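Local structure of zona pellucida sperm-binding protein 1,Zona pellucida sperm-binding protein 1 (Gallus gallus, 6GF6) at residues 32-35 with 41-44; 74-79 with 106-111; 53-58 with 63-68; 49-54 with 70-75. The protein is an egg-coat glycoprotein whose ZP-N1 domain, the part in this chain, forms a homodimer that probably cross-links egg coat filaments. The protein carries 2 engineered substitutions. All blocks are in the same frame, centred on the assembly; numbering follows the deposited sequence. Where two conformers were deposited one is given.

Contacts 1 and 3 are both antiparallel beta hairpins, one from each sheet of the domain, and their partly buried faces meet where Phe33 and Val35 pack on Leu55, Leu63 and Phe65. Backbone bonds carry both, but contact 1 adds a salt bridge, while contact 3 lies beside a glycan and the second subunit. Contacts 2 and 4 are surface contacts made largely by loops and strand ends. Contact 4 uses the loop leading into strand 53-57, shares His53 and Trp54 with contact 3, and is closed by a disulfide; it also touches the other subunit. Contact 2 takes over the chain at Val74 and Leu75 and relies on one weak hydrogen bond and an arginine crossing a valine.

Contact 1: 32-35 with 41-44; sequences HFKV and TRFE
Val35 and Phe43 form the hydrogen-bonded pair of a beta hairpin in which strand 30-36 returns as the short strand 42-44 of the Ig-like ZP-N1 domain. This is the tight part. Phe43 N donates to Val35 O at 2.8 Å, and Val35 N answers with a 3.0 Å bond to Phe43 O. Val35 O also meets the Phe43 ring edge in its plane, 3.2 Å from Phe43 CD1, while the two CB atoms pack together. Exposed Arg42 and Glu44 make the polar, solvent side, with buried Lys34 packed against them. Lys34 and Glu44 run alongside each other, and Lys34 NZ makes a salt bridge to Glu44 OE1, though modelled doubtfully short. Bends at chi2 (93°) and chi4 (63°) curl the lysine round that oxygen, which also touches its CG. Arg42 slants across Lys34 to bind Glu88 and Gln86 on strand 80-90. His32 and Glu44 share a zinc site seen in this protein and Lys34 belongs to another, though no metal is bound here. With a methionine in place of Lys34, Glu44 would probably lose its charge partner and its carboxylate could swing outward. A water donates to both Phe33 O and Glu44 OE2, each 2.9 Å away.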
loop_
_atom_site.group_PDB
_atom_site.type_symbol
_atom_site.label_atom_id
_atom_site.label_comp_id
_atom_site.label_asym_id
_atom_site.label_seq_id
_atom_site.Cartn_x
_atom_site.Cartn_y
_atom_site.Cartn_z
ATOM N N HIS B 32 -9.722 -14.706 4.012
ATOM C CA HIS B 32 -9.948 -14.069 2.727
ATOM C C HIS B 32 -10.816 -12.837 2.929
ATOM O O HIS B 32 -11.792 -12.871 3.690
ATOM C CB HIS B 32 -10.608 -15.040 1.743
ATOM C CG HIS B 32 -9.671 -16.079 1.217
ATOM N ND1 HIS B 32 -10.040 -17.002 0.263
ATOM C CD2 HIS B 32 -8.373 -16.334 1.504
ATOM C CE1 HIS B 32 -9.010 -17.783 -0.010
ATOM N NE2 HIS B 32 -7.987 -17.398 0.730
ATOM N N PHE B 33 -10.442 -11.749 2.262
ATOM C CA PHE B 33 -11.114 -10.465 2.388
ATOM C C PHE B 33 -11.915 -10.171 1.128
ATOM O O PHE B 33 -11.456 -10.434 0.012
ATOM C CB PHE B 33 -10.105 -9.333 2.626
ATOM C CG PHE B 33 -9.319 -9.469 3.901
ATOM C CD1 PHE B 33 -8.173 -10.248 3.948
ATOM C CD2 PHE B 33 -9.715 -8.803 5.050
ATOM C CE1 PHE B 33 -7.443 -10.368 5.118
ATOM C CE2 PHE B 33 -8.990 -8.919 6.223
ATOM C CZ PHE B 33 -7.853 -9.702 6.257
ATOM N N LYS B 34 -13.116 -9.624 1.312
ATOM C CA LYS B 34 -13.941 -9.158 0.206
ATOM C C LYS B 34 -14.574 -7.827 0.581
ATOM O O LYS B 34 -15.039 -7.649 1.710
ATOM C CB LYS B 34 -15.040 -10.164 -0.162
ATOM C CG LYS B 34 -14.548 -11.447 -0.815
ATOM C CD LYS B 34 -14.313 -12.541 0.214
ATOM C CE LYS B 34 -14.142 -13.899 -0.451
ATOM N NZ LYS B 34 -12.944 -13.944 -1.335
ATOM N N VAL B 35 -14.588 -6.899 -0.369
ATOM C CA VAL B 35 -15.221 -5.600 -0.183
ATOM C C VAL B 35 -16.698 -5.718 -0.523
ATOM O O VAL B 35 -17.071 -6.341 -1.523
ATOM C CB VAL B 35 -14.531 -4.530 -1.049
ATOM C CG1 VAL B 35 -15.253 -3.196 -0.929
ATOM C CG2 VAL B 35 -13.071 -4.386 -0.649
ATOM N N THR B 41 -22.751 -7.189 -3.019
ATOM C CA THR B 41 -21.752 -7.808 -3.885
ATOM C C THR B 41 -20.432 -7.946 -3.136
ATOM O O THR B 41 -20.074 -7.097 -2.316
ATOM C CB THR B 41 -21.531 -6.979 -5.151
ATOM O OG1 THR B 41 -22.772 -6.781 -5.830
ATOM C CG2 THR B 41 -20.561 -7.672 -6.083
ATOM N N ARG B 42 -19.722 -9.039 -3.397
ATOM C CA ARG B 42 -18.448 -9.314 -2.744
ATOM C C ARG B 42 -17.345 -9.145 -3.785
ATOM O O ARG B 42 -17.212 -9.966 -4.699
ATOM C CB ARG B 42 -18.447 -10.714 -2.132
ATOM C CG ARG B 42 -19.411 -10.858 -0.955
ATOM C CD ARG B 42 -19.951 -12.275 -0.782
ATOM N NE ARG B 42 -18.898 -13.262 -0.527
ATOM C CZ ARG B 42 -18.434 -14.145 -1.414
ATOM N NH1 ARG B 42 -17.473 -14.988 -1.057
ATOM N NH2 ARG B 42 -18.919 -14.200 -2.652
ATOM N N PHE B 43 -16.505 -8.134 -3.594
ATOM C CA PHE B 43 -15.465 -7.779 -4.552
ATOM C C PHE B 43 -14.132 -8.330 -4.077
ATOM O O PHE B 43 -13.697 -8.043 -2.960
ATOM C CB PHE B 43 -15.346 -6.264 -4.741
ATOM C CG PHE B 43 -16.570 -5.615 -5.295
ATOM C CD1 PHE B 43 -17.603 -5.228 -4.460
ATOM C CD2 PHE B 43 -16.688 -5.379 -6.658
ATOM C CE1 PHE B 43 -18.740 -4.624 -4.975
ATOM C CE2 PHE B 43 -17.825 -4.772 -7.181
ATOM C CZ PHE B 43 -18.852 -4.395 -6.337
ATOM N N GLU B 44 -13.525 -9.163 -4.910
ATOM C CA GLU B 44 -12.185 -9.663 -4.658
ATOM C C GLU B 44 -11.196 -8.506 -4.599
ATOM O O GLU B 44 -11.323 -7.513 -5.319
ATOM C CB GLU B 44 -11.780 -10.651 -5.752
ATOM C CG GLU B 44 -12.512 -11.969 -5.616
ATOM C CD GLU B 44 -12.245 -12.660 -4.298
ATOM O OE1 GLU B 44 -13.220 -12.822 -3.539
ATOM O OE2 GLU B 44 -11.071 -12.976 -3.992
HETATM O O HOH W 1 -9.807 -11.052 -2.233
#

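Contact 2: 74-79 with 106-111; sequences VLVKDG and CPRPAG
Arg108 carries almost all of this surface contact, reaching Gly79 with its backbone and Val76 with its side chain. Followed in order, the 106-111 segment starts on the end of strand 96-107. Cys106 is tied there by a disulfide to Cys14. Pro107 points its CB away and brings little more than its carbonyl carbon near Gly79. At Arg108 the two segments come together: Arg108 N gives a weak, bent hydrogen bond to Gly79 O, 3.4 Å long with 131° at the hydrogen. The same oxygen lies 3.3 Å from Arg108 CB, so this end of the contact is a backbone carbonyl set against the root of a side chain. With CG trans to the backbone N (chi1 -177°) and the chain straight on to NE, the arginine runs past the valine and crosses it at about a right angle. Val76 CG1 lies 3.7 Å from Arg108 CD, and Val76 CG2 sits over one face of the guanidinium, 3.7 Å from Arg108 NE. The contact is van der Waals: valine methyls against the aliphatic CD and the face of the charged guanidinium. Beyond Arg108 the segment leads away. Gly79 belongs to the turn, with positive phi at Asp78 and Gly79, that joins strand 75-76 to strand 80-90. Strand 80-90 lies between strands 75-76 and 96-107, and its Tyr81 touches both Val74 and Arg108.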
loop_
_atom_site.group_PDB
_atom_site.type_symbol
_atom_site.label_atom_id
_atom_site.label_comp_id
_atom_site.label_asym_id
_atom_site.label_seq_id
_atom_site.Cartn_x
_atom_site.Cartn_y
_atom_site.Cartn_z
ATOM N N VAL B 74 -15.936 2.991 -0.746
ATOM C CA VAL B 74 -15.917 3.776 0.481
ATOM C C VAL B 74 -17.025 4.812 0.361
ATOM O O VAL B 74 -17.059 5.587 -0.601
ATOM C CB VAL B 74 -14.553 4.445 0.703
ATOM C CG1 VAL B 74 -14.565 5.237 1.987
ATOM C CG2 VAL B 74 -13.459 3.411 0.741
ATOM N N LEU B 75 -17.948 4.801 1.314
ATOM C CA LEU B 75 -19.100 5.686 1.305
ATOM C C LEU B 75 -18.932 6.753 2.375
ATOM O O LEU B 75 -18.186 6.581 3.339
ATOM C CB LEU B 75 -20.402 4.908 1.546
ATOM C CG LEU B 75 -20.718 3.744 0.594
ATOM C CD1 LEU B 75 -21.883 2.919 1.124
ATOM C CD2 LEU B 75 -21.022 4.238 -0.817
ATOM N N VAL B 76 -19.610 7.877 2.170
ATOM C CA VAL B 76 -19.699 8.933 3.166
ATOM C C VAL B 76 -21.074 8.843 3.818
ATOM O O VAL B 76 -22.102 8.999 3.145
ATOM C CB VAL B 76 -19.465 10.315 2.537
ATOM C CG1 VAL B 76 -19.583 11.411 3.600
ATOM C CG2 VAL B 76 -18.107 10.343 1.825
ATOM N N LYS B 77 -21.093 8.582 5.124
ATOM C CA LYS B 77 -22.325 8.477 5.894
ATOM C C LYS B 77 -22.127 9.192 7.220
ATOM O O LYS B 77 -21.173 8.901 7.949
ATOM C CB LYS B 77 -22.725 7.016 6.142
ATOM C CG LYS B 77 -23.025 6.218 4.879
ATOM C CD LYS B 77 -23.289 4.746 5.195
ATOM C CE LYS B 77 -24.582 4.560 5.979
ATOM N NZ LYS B 77 -24.963 3.125 6.115
ATOM N N ASP B 78 -23.025 10.127 7.526
ATOM C CA ASP B 78 -22.959 10.886 8.772
ATOM C C ASP B 78 -21.606 11.577 8.914
ATOM O O ASP B 78 -21.001 11.584 9.987
ATOM C CB ASP B 78 -23.235 9.987 9.978
ATOM C CG ASP B 78 -24.644 9.433 9.979
ATOM O OD1 ASP B 78 -25.485 9.946 9.211
ATOM O OD2 ASP B 78 -24.915 8.490 10.754
ATOM N N GLY B 79 -21.118 12.150 7.818
ATOM C CA GLY B 79 -19.835 12.834 7.853
ATOM C C GLY B 79 -18.674 11.934 8.213
ATOM O O GLY B 79 -17.754 12.364 8.918
ATOM N N CYS B 106 -14.626 5.714 9.937
ATOM C CA CYS B 106 -13.509 6.590 10.237
ATOM C C CYS B 106 -13.940 8.036 10.051
ATOM O O CYS B 106 -14.785 8.329 9.197
ATOM C CB CYS B 106 -12.293 6.280 9.352
ATOM S SG CYS B 106 -11.552 4.659 9.710
ATOM N N PRO B 107 -13.424 8.950 10.867
ATOM C CA PRO B 107 -13.901 10.331 10.803
ATOM C C PRO B 107 -13.536 10.991 9.486
ATOM O O PRO B 107 -12.522 10.677 8.861
ATOM C CB PRO B 107 -13.193 11.003 11.984
ATOM C CG PRO B 107 -11.969 10.197 12.192
ATOM C CD PRO B 107 -12.333 8.788 11.844
ATOM N N ARG B 108 -14.386 11.922 9.076
ATOM C CA ARG B 108 -14.184 12.717 7.879
ATOM C C ARG B 108 -14.296 14.194 8.238
ATOM O O ARG B 108 -15.080 14.559 9.117
ATOM C CB ARG B 108 -15.229 12.347 6.815
ATOM C CG ARG B 108 -15.102 13.052 5.482
ATOM C CD ARG B 108 -16.182 12.561 4.528
ATOM N NE ARG B 108 -16.041 13.119 3.185
ATOM C CZ ARG B 108 -16.657 14.216 2.751
ATOM N NH1 ARG B 108 -17.479 14.897 3.545
ATOM N NH2 ARG B 108 -16.451 14.634 1.511
ATOM N N PRO B 109 -13.550 15.062 7.563
ATOM C CA PRO B 109 -13.574 16.478 7.950
ATOM C C PRO B 109 -14.723 17.247 7.319
ATOM O O PRO B 109 -14.959 17.163 6.109
ATOM C CB PRO B 109 -12.217 16.990 7.456
ATOM C CG PRO B 109 -11.907 16.152 6.294
ATOM C CD PRO B 109 -12.496 14.791 6.571
ATOM N N ALA B 110 -15.463 17.984 8.139
ATOM C CA ALA B 110 -16.439 18.926 7.616
ATOM C C ALA B 110 -15.713 20.147 7.064
ATOM O O ALA B 110 -14.833 20.707 7.721
ATOM C CB ALA B 110 -17.421 19.333 8.710
ATOM N N GLY B 111 -16.066 20.551 5.848
ATOM C CA GLY B 111 -15.395 21.675 5.223
ATOM C C GLY B 111 -15.537 22.964 6.010
ATOM O O GLY B 111 -16.106 22.978 7.107
#

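Contact 3: 53-58 with 63-68; sequences HWLNTG and LIFSAG. With NAG (2-acetamido-2-deoxy-beta-D-glucopyranose), chain E.
Trp54 O is held by two groups of strand 63-68: Ser66 N donates to it at 3.0 Å and Phe65 CA adds a C-H...O contact at 3.4 Å, with the ring carbon Phe65 CD1 close by at 3.3 Å. Ser66 O repays the main bond, accepting from Trp54 N. Two residues along, Asn56 and Ile64 form a second hydrogen-bonded pair, with Ile64 N 2.8 Å from Asn56 O. Phe65 swings its ring across to the 53-57 strand because CG stands trans to the backbone N (chi1 171°). Leu55 CD2 comes to the ring edge, 3.8 Å from Phe65 CD1, while His53 CB meets Phe65 CE1 obliquely at 3.7 Å. Cutting Phe65 back to an alanine removes the ring beside Leu55 CD2 and His53 CB, and the leucine branch would probably turn more freely. On the other face Trp54 CE3 rests on Ser66 CB at 3.8 Å. The Trp54 ring stacks with His73 of the second subunit and meets Phe43 of that subunit edge-to-face, putting this face in the dimer interface. The N-acetylglucosamine lies against Leu55 and Asn56, its C1 3.1 Å from Leu55 O, and is hydrogen-bonded to Glu44 N of the second subunit. Within the chain, 53-57 is an outermost strand of its sheet; 63-68 lies inside, bonded also to strand 18-24, and Phe65 reaches Phe33 of strand 30-36 and Leu83 and Val85 of strand 80-90.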
loop_
_atom_site.group_PDB
_atom_site.type_symbol
_atom_site.label_atom_id
_atom_site.label_comp_id
_atom_site.label_asym_id
_atom_site.label_seq_id
_atom_site.Cartn_x
_atom_site.Cartn_y
_atom_site.Cartn_z
ATOM N N HIS B 53 -6.862 -0.340 -2.758
ATOM C CA HIS B 53 -6.948 -1.291 -1.659
ATOM C C HIS B 53 -5.935 -2.404 -1.882
ATOM O O HIS B 53 -5.599 -2.740 -3.020
ATOM C CB HIS B 53 -8.368 -1.862 -1.473
ATOM C CG HIS B 53 -8.957 -2.482 -2.704
ATOM N ND1 HIS B 53 -10.318 -2.534 -2.922
ATOM C CD2 HIS B 53 -8.383 -3.091 -3.767
ATOM C CE1 HIS B 53 -10.553 -3.140 -4.072
ATOM N NE2 HIS B 53 -9.397 -3.487 -4.605
ATOM N N TRP B 54 -5.433 -2.959 -0.779
ATOM C CA TRP B 54 -4.312 -3.882 -0.852
ATOM C C TRP B 54 -4.430 -4.945 0.231
ATOM O O TRP B 54 -5.159 -4.791 1.215
ATOM C CB TRP B 54 -2.970 -3.147 -0.717
ATOM C CG TRP B 54 -2.786 -2.023 -1.692
ATOM C CD1 TRP B 54 -2.202 -2.092 -2.923
ATOM C CD2 TRP B 54 -3.191 -0.660 -1.516
ATOM N NE1 TRP B 54 -2.218 -0.856 -3.525
ATOM C CE2 TRP B 54 -2.822 0.041 -2.681
ATOM C CE3 TRP B 54 -3.832 0.037 -0.486
ATOM C CZ2 TRP B 54 -3.068 1.403 -2.845
ATOM C CZ3 TRP B 54 -4.077 1.389 -0.650
ATOM C CH2 TRP B 54 -3.695 2.058 -1.820
ATOM N N LEU B 55 -3.690 -6.031 0.025
ATOM C CA LEU B 55 -3.551 -7.130 0.970
ATOM C C LEU B 55 -2.097 -7.478 1.217
ATOM O O LEU B 55 -1.361 -7.634 0.282
ATOM C CB LEU B 55 -4.252 -8.378 0.468
ATOM C CG LEU B 55 -5.760 -8.447 0.469
ATOM C CD1 LEU B 55 -6.194 -9.835 0.073
ATOM C CD2 LEU B 55 -6.298 -8.119 1.836
ATOM N N ASN B 56 -1.695 -7.618 2.471
ATOM C CA ASN B 56 -0.333 -7.984 2.834
ATOM C C ASN B 56 -0.358 -8.943 4.013
ATOM O O ASN B 56 -1.347 -9.046 4.741
ATOM C CB ASN B 56 0.526 -6.765 3.191
ATOM C CG ASN B 56 1.093 -6.082 1.972
ATOM O OD1 ASN B 56 2.053 -6.558 1.368
ATOM N ND2 ASN B 56 0.500 -4.963 1.594
ATOM N N THR B 57 0.751 -9.652 4.183
ATOM C CA THR B 57 0.965 -10.529 5.325
ATOM C C THR B 57 2.049 -9.908 6.195
ATOM O O THR B 57 3.141 -9.595 5.705
ATOM C CB THR B 57 1.365 -11.934 4.875
ATOM O OG1 THR B 57 2.697 -11.907 4.350
ATOM C CG2 THR B 57 0.414 -12.451 3.800
ATOM N N GLY B 58 1.732 -9.696 7.468
ATOM C CA GLY B 58 2.672 -9.105 8.397
ATOM C C GLY B 58 3.825 -10.032 8.735
ATOM O O GLY B 58 3.835 -11.223 8.422
ATOM N N LEU B 63 -2.671 -10.910 8.770
ATOM C CA LEU B 63 -3.102 -10.434 7.462
ATOM C C LEU B 63 -3.645 -9.016 7.568
ATOM O O LEU B 63 -4.335 -8.671 8.532
ATOM C CB LEU B 63 -4.151 -11.373 6.868
ATOM C CG LEU B 63 -3.657 -12.826 6.766
ATOM C CD1 LEU B 63 -4.770 -13.785 6.389
ATOM C CD2 LEU B 63 -2.514 -12.932 5.772
ATOM N N ILE B 64 -3.286 -8.188 6.590
ATOM C CA ILE B 64 -3.537 -6.753 6.624
ATOM C C ILE B 64 -4.305 -6.382 5.366
ATOM O O ILE B 64 -3.826 -6.617 4.251
ATOM C CB ILE B 64 -2.227 -5.957 6.712
ATOM C CG1 ILE B 64 -1.408 -6.395 7.936
ATOM C CG2 ILE B 64 -2.518 -4.468 6.777
ATOM C CD1 ILE B 64 0.020 -5.873 7.942
ATOM N N PHE B 65 -5.471 -5.768 5.542
ATOM C CA PHE B 65 -6.226 -5.166 4.451
ATOM C C PHE B 65 -6.107 -3.652 4.581
ATOM O O PHE B 65 -6.444 -3.095 5.631
ATOM C CB PHE B 65 -7.696 -5.574 4.495
ATOM C CG PHE B 65 -8.554 -4.816 3.520
ATOM C CD1 PHE B 65 -8.362 -4.959 2.152
ATOM C CD2 PHE B 65 -9.494 -3.900 3.966
ATOM C CE1 PHE B 65 -9.144 -4.256 1.251
ATOM C CE2 PHE B 65 -10.273 -3.184 3.067
ATOM C CZ PHE B 65 -10.092 -3.356 1.712
ATOM N N SER B 66 -5.583 -3.003 3.541
ATOM C CA SER B 66 -5.382 -1.557 3.500
ATOM C C SER B 66 -6.325 -0.919 2.485
ATOM O O SER B 66 -6.524 -1.465 1.393
ATOM C CB SER B 66 -3.937 -1.227 3.126
ATOM O OG SER B 66 -3.028 -1.886 3.996
ATOM N N ALA B 67 -6.921 0.222 2.850
ATOM C CA ALA B 67 -7.861 0.924 1.979
ATOM C C ALA B 67 -7.691 2.435 2.096
ATOM O O ALA B 67 -7.784 2.985 3.198
ATOM C CB ALA B 67 -9.300 0.534 2.322
ATOM N N GLY B 68 -7.468 3.105 0.965
ATOM C CA GLY B 68 -7.505 4.559 0.943
ATOM C C GLY B 68 -8.921 5.086 1.087
ATOM O O GLY B 68 -9.895 4.441 0.690
HETATM C C1 NAG E . 0.007 -7.861 -2.536
HETATM C C2 NAG E . -0.282 -9.356 -2.710
HETATM C C3 NAG E . 0.261 -10.144 -1.521
HETATM C C4 NAG E . 1.728 -9.820 -1.283
HETATM C C5 NAG E . 1.912 -8.312 -1.143
HETATM C C6 NAG E . 3.360 -7.890 -1.007
HETATM C C7 NAG E . -2.325 -9.766 -4.054
HETATM C C8 NAG E . -1.461 -9.705 -5.285
HETATM N N2 NAG E . -1.702 -9.600 -2.875
HETATM O O3 NAG E . 0.101 -11.536 -1.773
HETATM O O4 NAG E . 2.179 -10.471 -0.100
HETATM O O5 NAG E . 1.399 -7.653 -2.312
HETATM O O6 NAG E . 3.496 -6.485 -0.833
HETATM O O7 NAG E . -3.534 -9.963 -4.121
#

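Contact 4: 49-54 with 70-75; sequences SICMHW and EGCHVL
Cys51 and Cys72 point their sulfurs at each other and close a disulfide, with SG to SG 2.0 Å and a left-handed twist of -76° about the bond. In both, SG stands trans to the carbonyl carbon (chi1 -76° and -65°), and the disulfide itself sets Cys51 CB 3.5 Å from Cys72 CB. Cys51 CB in turn lies over one face of the His53 imidazole, 3.4 Å above its plane and offset toward the rim. Cys72 N donates to Cys51 O at 3.3 Å, and Gly71 CA sits 3.2 Å from the same oxygen; any CB at Gly71 would collide with it. Gly71 opens a type II turn that runs to Val74, with His73 at its third position. Ser49 OG accepts from Cys51 N, an ST turn that shapes the other arm. A water bridges His53 ND1 and Cys72 O. Cys72 of the second subunit packs on Met52 and Trp54, so the dimer interface reaches this loop. His53 and His73 have been seen binding one zinc ion in this protein; none is bound here, but the disulfide two residues before His53 and one before His73 ties both histidine-bearing segments together, consistent with presenting them to a common metal.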
loop_
_atom_site.group_PDB
_atom_site.type_symbol
_atom_site.label_atom_id
_atom_site.label_comp_id
_atom_site.label_asym_id
_atom_site.label_seq_id
_atom_site.Cartn_x
_atom_site.Cartn_y
_atom_site.Cartn_z
ATOM N N SER B 49 -4.698 -2.328 -8.899
ATOM C CA SER B 49 -6.098 -1.956 -8.971
ATOM C C SER B 49 -6.205 -0.454 -8.817
ATOM O O SER B 49 -5.354 0.179 -8.188
ATOM C CB SER B 49 -6.906 -2.672 -7.873
ATOM O OG SER B 49 -8.256 -2.240 -7.845
ATOM N N ILE B 50 -7.218 0.112 -9.469
ATOM C CA ILE B 50 -7.520 1.530 -9.338
ATOM C C ILE B 50 -8.223 1.832 -8.016
ATOM O O ILE B 50 -8.316 3.001 -7.622
ATOM C CB ILE B 50 -8.378 1.997 -10.529
ATOM C CG1 ILE B 50 -8.397 3.522 -10.639
ATOM C CG2 ILE B 50 -9.796 1.469 -10.410
ATOM C CD1 ILE B 50 -7.084 4.105 -11.139
ATOM N N CYS B 51 -8.729 0.810 -7.329
ATOM C CA CYS B 51 -9.589 0.995 -6.168
ATOM C C CYS B 51 -8.844 1.350 -4.887
ATOM O O CYS B 51 -9.496 1.542 -3.857
ATOM C CB CYS B 51 -10.403 -0.284 -5.931
ATOM S SG CYS B 51 -11.771 -0.474 -7.095
ATOM N N MET B 52 -7.513 1.429 -4.931
ATOM C CA MET B 52 -6.696 1.846 -3.791
ATOM C C MET B 52 -6.959 0.973 -2.564
ATOM O O MET B 52 -7.243 1.464 -1.469
ATOM C CB MET B 52 -6.914 3.328 -3.477
ATOM C CG MET B 52 -6.679 4.246 -4.666
ATOM S SD MET B 52 -5.041 4.047 -5.397
ATOM C CE MET B 52 -5.190 5.066 -6.865
ATOM N N HIS B 53 -6.862 -0.340 -2.758
ATOM C CA HIS B 53 -6.948 -1.291 -1.659
ATOM C C HIS B 53 -5.935 -2.404 -1.882
ATOM O O HIS B 53 -5.599 -2.740 -3.020
ATOM C CB HIS B 53 -8.368 -1.862 -1.473
ATOM C CG HIS B 53 -8.957 -2.482 -2.704
ATOM N ND1 HIS B 53 -10.318 -2.534 -2.922
ATOM C CD2 HIS B 53 -8.383 -3.091 -3.767
ATOM C CE1 HIS B 53 -10.553 -3.140 -4.072
ATOM N NE2 HIS B 53 -9.397 -3.487 -4.605
ATOM N N TRP B 54 -5.433 -2.959 -0.779
ATOM C CA TRP B 54 -4.312 -3.882 -0.852
ATOM C C TRP B 54 -4.430 -4.945 0.231
ATOM O O TRP B 54 -5.159 -4.791 1.215
ATOM C CB TRP B 54 -2.970 -3.147 -0.717
ATOM C CG TRP B 54 -2.786 -2.023 -1.692
ATOM C CD1 TRP B 54 -2.202 -2.092 -2.923
ATOM C CD2 TRP B 54 -3.191 -0.660 -1.516
ATOM N NE1 TRP B 54 -2.218 -0.856 -3.525
ATOM C CE2 TRP B 54 -2.822 0.041 -2.681
ATOM C CE3 TRP B 54 -3.832 0.037 -0.486
ATOM C CZ2 TRP B 54 -3.068 1.403 -2.845
ATOM C CZ3 TRP B 54 -4.077 1.389 -0.650
ATOM C CH2 TRP B 54 -3.695 2.058 -1.820
ATOM N N GLU B 70 -10.375 7.432 -0.469
ATOM C CA GLU B 70 -11.001 7.801 -1.733
ATOM C C GLU B 70 -11.163 6.609 -2.667
ATOM O O GLU B 70 -11.403 6.794 -3.863
ATOM C CB GLU B 70 -10.172 8.884 -2.429
ATOM C CG GLU B 70 -9.943 10.150 -1.609
ATOM C CD GLU B 70 -11.176 11.013 -1.497
ATOM O OE1 GLU B 70 -12.114 10.821 -2.298
ATOM O OE2 GLU B 70 -11.205 11.890 -0.606
ATOM N N GLY B 71 -11.090 5.391 -2.139
ATOM C CA GLY B 71 -11.119 4.207 -2.966
ATOM C C GLY B 71 -12.525 3.705 -3.233
ATOM O O GLY B 71 -13.526 4.300 -2.838
ATOM N N CYS B 72 -12.585 2.583 -3.938
ATOM C CA CYS B 72 -13.858 2.042 -4.385
ATOM C C CYS B 72 -14.703 1.577 -3.217
ATOM O O CYS B 72 -14.231 0.855 -2.333
ATOM C CB CYS B 72 -13.647 0.854 -5.306
ATOM S SG CYS B 72 -12.848 1.225 -6.822
ATOM N N HIS B 73 -15.976 1.944 -3.254
ATOM C CA HIS B 73 -16.992 1.457 -2.337
ATOM C C HIS B 73 -16.856 2.054 -0.950
ATOM O O HIS B 73 -17.589 1.646 -0.040
ATOM C CB HIS B 73 -16.962 -0.070 -2.262
ATOM C CG HIS B 73 -17.242 -0.705 -3.584
ATOM N ND1 HIS B 73 -18.395 -0.449 -4.296
ATOM C CD2 HIS B 73 -16.488 -1.514 -4.363
ATOM C CE1 HIS B 73 -18.355 -1.104 -5.441
ATOM N NE2 HIS B 73 -17.210 -1.760 -5.506
ATOM N N VAL B 74 -15.936 2.991 -0.746
ATOM C CA VAL B 74 -15.917 3.776 0.481
ATOM C C VAL B 74 -17.025 4.812 0.361
ATOM O O VAL B 74 -17.059 5.587 -0.601
ATOM C CB VAL B 74 -14.553 4.445 0.703
ATOM C CG1 VAL B 74 -14.565 5.237 1.987
ATOM C CG2 VAL B 74 -13.459 3.411 0.741
ATOM N N LEU B 75 -17.948 4.801 1.314
ATOM C CA LEU B 75 -19.100 5.686 1.305
ATOM C C LEU B 75 -18.932 6.753 2.375
ATOM O O LEU B 75 -18.186 6.581 3.339
ATOM C CB LEU B 75 -20.402 4.908 1.546
ATOM C CG LEU B 75 -20.718 3.744 0.594
ATOM C CD1 LEU B 75 -21.883 2.919 1.124
ATOM C CD2 LEU B 75 -21.022 4.238 -0.817
HETATM O O HOH W 2 -11.920 -0.469 -1.158
#